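Local atomic coordinates of TetR-family transcriptional regulator (Pectobacterium atrosepticum, PDB entry 2HYT), a protein that probably binds DNA through an N-terminal helix-turn-helix and regulates transcription, as other TetR-family proteins do. Residues G143-I157 with E186-R197. Numbering follows the deposited sequence.
Sequences GVVAEADPQALASLI and ELLLRGLLVKPR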
loop_
_atom_site.group_PDB
_atom_site.type_symbol
_atom_site.label_atom_id
_atom_site.label_comp_id
_atom_site.label_asym_id
_atom_site.label_seq_id
_atom_site.Cartn_x
_atom_site.Cartn_y
_atom_site.Cartn_z
ATOM N N GLY A 143 14.878 -21.892 12.839
ATOM C CA GLY A 143 13.772 -22.729 13.294
ATOM C C GLY A 143 12.814 -21.998 14.202
ATOM O O GLY A 143 11.973 -22.642 14.863
ATOM N N VAL A 144 12.904 -20.676 14.231
ATOM C CA VAL A 144 11.993 -19.857 15.042
ATOM C C VAL A 144 10.663 -19.634 14.322
ATOM O O VAL A 144 9.588 -19.786 14.934
ATOM C CB VAL A 144 12.646 -18.487 15.432
ATOM C CG1 VAL A 144 11.664 -17.546 16.146
ATOM C CG2 VAL A 144 13.928 -18.734 16.303
ATOM N N VAL A 145 10.751 -19.263 13.043
ATOM C CA VAL A 145 9.598 -19.008 12.171
ATOM C C VAL A 145 9.376 -20.215 11.267
ATOM O O VAL A 145 10.315 -20.806 10.717
ATOM C CB VAL A 145 9.762 -17.695 11.387
ATOM C CG1 VAL A 145 8.740 -17.552 10.154
ATOM C CG2 VAL A 145 9.633 -16.514 12.341
ATOM N N ALA A 146 8.104 -20.607 11.145
ATOM C CA ALA A 146 7.736 -21.751 10.312
ATOM C C ALA A 146 8.125 -21.566 8.840
ATOM O O ALA A 146 8.223 -20.442 8.330
ATOM C CB ALA A 146 6.196 -22.027 10.426
ATOM N N GLU A 147 8.349 -22.686 8.147
ATOM C CA GLU A 147 8.800 -22.642 6.768
ATOM C C GLU A 147 7.805 -21.895 5.883
ATOM O O GLU A 147 6.583 -22.135 5.941
ATOM C CB GLU A 147 9.026 -24.057 6.249
ATOM C CG GLU A 147 10.294 -24.684 6.795
ATOM C CD GLU A 147 11.487 -24.476 5.892
ATOM O OE1 GLU A 147 11.580 -23.413 5.228
ATOM O OE2 GLU A 147 12.327 -25.398 5.838
ATOM N N ALA A 148 8.350 -20.989 5.070
ATOM C CA ALA A 148 7.609 -20.179 4.127
ATOM C C ALA A 148 8.619 -19.535 3.212
ATOM O O ALA A 148 9.824 -19.567 3.495
ATOM C CB ALA A 148 6.814 -19.140 4.840
ATOM N N ASP A 149 8.174 -19.014 2.070
ATOM C CA ASP A 149 9.075 -18.276 1.218
ATOM C C ASP A 149 9.362 -16.940 1.895
ATOM O O ASP A 149 8.440 -16.171 2.170
ATOM C CB ASP A 149 8.494 -18.020 -0.171
ATOM C CG ASP A 149 9.445 -17.256 -1.038
ATOM O OD1 ASP A 149 10.531 -17.823 -1.392
ATOM O OD2 ASP A 149 9.165 -16.095 -1.337
ATOM N N PRO A 150 10.635 -16.646 2.172
ATOM C CA PRO A 150 10.947 -15.398 2.820
ATOM C C PRO A 150 10.418 -14.150 2.147
ATOM O O PRO A 150 9.926 -13.266 2.832
ATOM C CB PRO A 150 12.496 -15.411 2.897
ATOM C CG PRO A 150 12.867 -16.764 2.832
ATOM C CD PRO A 150 11.847 -17.450 1.972
ATOM N N GLN A 151 10.522 -14.069 0.815
ATOM C CA GLN A 151 10.105 -12.865 0.106
ATOM C C GLN A 151 8.578 -12.683 0.169
ATOM O O GLN A 151 8.076 -11.570 0.349
ATOM C CB GLN A 151 10.564 -12.834 -1.327
ATOM C CG GLN A 151 10.520 -11.416 -1.904
ATOM C CD GLN A 151 11.245 -11.320 -3.212
ATOM O OE1 GLN A 151 10.667 -11.566 -4.253
ATOM N NE2 GLN A 151 12.548 -11.002 -3.164
ATOM N N ALA A 152 7.870 -13.781 -0.035
ATOM C CA ALA A 152 6.403 -13.772 0.099
ATOM C C ALA A 152 5.944 -13.309 1.484
ATOM O O ALA A 152 5.114 -12.442 1.609
ATOM C CB ALA A 152 5.838 -15.160 -0.191
ATOM N N LEU A 153 6.556 -13.864 2.519
ATOM C CA LEU A 153 6.176 -13.535 3.880
ATOM C C LEU A 153 6.550 -12.114 4.207
ATOM O O LEU A 153 5.774 -11.404 4.808
ATOM C CB LEU A 153 6.789 -14.517 4.848
ATOM C CG LEU A 153 6.433 -14.334 6.286
ATOM C CD1 LEU A 153 4.887 -14.225 6.495
ATOM C CD2 LEU A 153 6.995 -15.496 7.113
ATOM N N ALA A 154 7.701 -11.656 3.721
ATOM C CA ALA A 154 8.103 -10.266 3.934
ATOM C C ALA A 154 7.142 -9.303 3.270
ATOM O O ALA A 154 6.843 -8.268 3.829
ATOM C CB ALA A 154 9.548 -10.018 3.482
ATOM N N SER A 155 6.619 -9.644 2.083
ATOM C CA SER A 155 5.647 -8.780 1.384
ATOM C C SER A 155 4.382 -8.600 2.199
ATOM O O SER A 155 3.842 -7.496 2.289
ATOM C CB SER A 155 5.303 -9.320 -0.011
ATOM O OG SER A 155 4.446 -10.466 -0.009
ATOM N N LEU A 156 3.901 -9.718 2.737
ATOM C CA LEU A 156 2.722 -9.717 3.570
ATOM C C LEU A 156 2.931 -8.850 4.819
ATOM O O LEU A 156 2.123 -7.982 5.123
ATOM C CB LEU A 156 2.339 -11.135 3.978
ATOM C CG LEU A 156 1.752 -11.966 2.837
ATOM C CD1 LEU A 156 1.947 -13.482 3.175
ATOM C CD2 LEU A 156 0.312 -11.612 2.587
ATOM N N ILE A 157 4.039 -9.105 5.515
ATOM C CA ILE A 157 4.327 -8.362 6.752
ATOM C C ILE A 157 4.494 -6.854 6.500
ATOM O O ILE A 157 3.856 -6.033 7.143
ATOM C CB ILE A 157 5.570 -8.952 7.479
ATOM C CG1 ILE A 157 5.312 -10.397 7.926
ATOM C CG2 ILE A 157 5.994 -8.051 8.637
ATOM C CD1 ILE A 157 6.615 -11.098 8.400
ATOM N N GLU A 186 0.242 -8.188 17.037
ATOM C CA GLU A 186 0.755 -9.304 17.828
ATOM C C GLU A 186 0.002 -10.606 17.522
ATOM O O GLU A 186 0.598 -11.674 17.496
ATOM C CB GLU A 186 0.729 -9.003 19.332
ATOM C CG GLU A 186 1.622 -7.846 19.773
ATOM C CD GLU A 186 3.127 -8.121 19.735
ATOM O OE1 GLU A 186 3.608 -9.119 19.132
ATOM O OE2 GLU A 186 3.845 -7.273 20.315
ATOM N N LEU A 187 -1.314 -10.531 17.277
ATOM C CA LEU A 187 -2.083 -11.708 16.898
ATOM C C LEU A 187 -1.679 -12.229 15.535
ATOM O O LEU A 187 -1.623 -13.431 15.299
ATOM C CB LEU A 187 -3.586 -11.392 16.846
ATOM C CG LEU A 187 -4.224 -11.047 18.168
ATOM C CD1 LEU A 187 -5.692 -10.701 17.818
ATOM C CD2 LEU A 187 -4.119 -12.222 19.176
ATOM N N LEU A 188 -1.439 -11.329 14.594
ATOM C CA LEU A 188 -0.946 -11.799 13.295
ATOM C C LEU A 188 0.433 -12.429 13.375
ATOM O O LEU A 188 0.734 -13.426 12.706
ATOM C CB LEU A 188 -0.863 -10.672 12.296
ATOM C CG LEU A 188 -2.120 -10.266 11.554
ATOM C CD1 LEU A 188 -1.707 -9.206 10.571
ATOM C CD2 LEU A 188 -2.798 -11.462 10.855
ATOM N N LEU A 189 1.305 -11.852 14.176
ATOM C CA LEU A 189 2.689 -12.335 14.191
ATOM C C LEU A 189 2.817 -13.657 14.916
ATOM O O LEU A 189 3.690 -14.466 14.614
ATOM C CB LEU A 189 3.612 -11.304 14.843
ATOM C CG LEU A 189 3.717 -9.956 14.126
ATOM C CD1 LEU A 189 4.755 -9.095 14.823
ATOM C CD2 LEU A 189 4.061 -10.105 12.620
ATOM N N ARG A 190 1.971 -13.908 15.896
ATOM C CA ARG A 190 2.196 -15.081 16.728
ATOM C C ARG A 190 2.077 -16.402 15.960
ATOM O O ARG A 190 2.726 -17.413 16.344
ATOM C CB ARG A 190 1.309 -15.030 17.968
ATOM C CG ARG A 190 -0.121 -15.371 17.702
ATOM C CD ARG A 190 -0.912 -15.108 18.971
ATOM N NE ARG A 190 -2.321 -15.439 18.748
ATOM C CZ ARG A 190 -3.234 -15.510 19.712
ATOM N NH1 ARG A 190 -2.908 -15.278 20.978
ATOM N NH2 ARG A 190 -4.487 -15.829 19.407
ATOM N N GLY A 191 1.328 -16.390 14.855
ATOM C CA GLY A 191 1.139 -17.584 14.028
ATOM C C GLY A 191 2.386 -17.957 13.253
ATOM O O GLY A 191 2.528 -19.082 12.790
ATOM N N LEU A 192 3.311 -17.010 13.101
ATOM C CA LEU A 192 4.566 -17.327 12.415
ATOM C C LEU A 192 5.449 -18.290 13.173
ATOM O O LEU A 192 6.311 -18.934 12.554
ATOM C CB LEU A 192 5.341 -16.061 12.158
ATOM C CG LEU A 192 4.558 -15.024 11.349
ATOM C CD1 LEU A 192 5.525 -13.897 11.011
ATOM C CD2 LEU A 192 3.913 -15.606 10.131
ATOM N N LEU A 193 5.290 -18.383 14.501
ATOM C CA LEU A 193 6.174 -19.212 15.313
ATOM C C LEU A 193 5.951 -20.701 15.095
ATOM O O LEU A 193 4.810 -21.155 14.943
ATOM C CB LEU A 193 5.985 -18.918 16.782
ATOM C CG LEU A 193 6.483 -17.572 17.297
ATOM C CD1 LEU A 193 5.970 -17.254 18.715
ATOM C CD2 LEU A 193 8.030 -17.516 17.324
ATOM N N VAL A 194 7.054 -21.449 15.041
ATOM C CA VAL A 194 6.996 -22.902 15.040
ATOM C C VAL A 194 6.413 -23.387 16.381
ATOM O O VAL A 194 5.493 -24.209 16.396
ATOM C CB VAL A 194 8.397 -23.519 14.827
ATOM C CG1 VAL A 194 8.392 -25.007 15.063
ATOM C CG2 VAL A 194 8.879 -23.215 13.397
ATOM N N LYS A 195 6.946 -22.839 17.465
ATOM C CA LYS A 195 6.619 -23.215 18.836
ATOM C C LYS A 195 6.092 -21.975 19.571
ATOM O O LYS A 195 6.811 -20.979 19.719
ATOM C CB LYS A 195 7.875 -23.732 19.551
ATOM C CG LYS A 195 7.654 -24.078 21.030
ATOM N N PRO A 196 4.830 -22.012 20.027
ATOM C CA PRO A 196 4.309 -20.846 20.757
ATOM C C PRO A 196 5.099 -20.522 22.014
ATOM O O PRO A 196 5.659 -21.423 22.648
ATOM C CB PRO A 196 2.882 -21.268 21.139
ATOM C CG PRO A 196 2.519 -22.363 20.146
ATOM C CD PRO A 196 3.827 -23.087 19.905
ATOM N N ARG A 197 5.119 -19.243 22.375
ATOM C CA ARG A 197 5.791 -18.775 23.577
ATOM C C ARG A 197 4.779 -18.325 24.642
ATOM O O ARG A 197 5.123 -18.178 25.823
ATOM C CB ARG A 197 6.727 -17.631 23.210
ATOM C CG ARG A 197 7.739 -18.038 22.174
ATOM C CD ARG A 197 8.851 -17.021 22.052
ATOM N NE ARG A 197 9.891 -17.477 21.130
ATOM C CZ ARG A 197 11.021 -16.819 20.908
ATOM N NH1 ARG A 197 11.269 -15.662 21.534
ATOM N NH2 ARG A 197 11.912 -17.320 20.060
ATOM O OXT ARG A 197 3.597 -18.110 24.351
HETATM O O HOH W 1 9.530 -21.062 17.347
#
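The side chain of Leu192 meets Leu153 and Ile157, while its carbonyl oxygen holds Ala146, an example of one residue coupling a backbone bridge to a hydrophobic core. The leucine tips meet end to end, CD1 against Ile157 CD1 at 4.0 Å and CD2 against Leu153 CD1 at 4.0 Å. With CG anti to its own carbonyl carbon (chi1 -57°), the fork is swung away from the peptide oxygen. That oxygen takes the N-H of Ala146 at 2.8 Å (Ala146 N to Leu192 O), the donor almost in line with C=O. In return Val194 N donates to Val144 O at 3.0 Å, tilted 32° from the carbonyl plane, and a water bound to Val144 O also accepts from Lys195 N. Val145 and Leu193 thus have the bonding pattern of a non-hydrogen-bonded antiparallel pair, although the backbones cross steeply and the bridge is a single one in a mostly helical chain without strands. Val144 and Leu193 run side by side in the same direction, CG1 to CD2 at 3.8 Å, while Arg197 crosses Val144 at about a right angle and its guanidinium makes a salt bridge with Asp84. Val194 lays CG2 3.5 Å from Gly143 O, where a Schellman motif ends helix 122-141. In the tetracycline-repressor-like C-terminal domain, two nearly straight backbone bonds therefore tie the tail after helix 174-190 to the linker before helix 150-170, and the leucine fork extends that tie, by apolar contact alone, to buried Leu153 and Ile157.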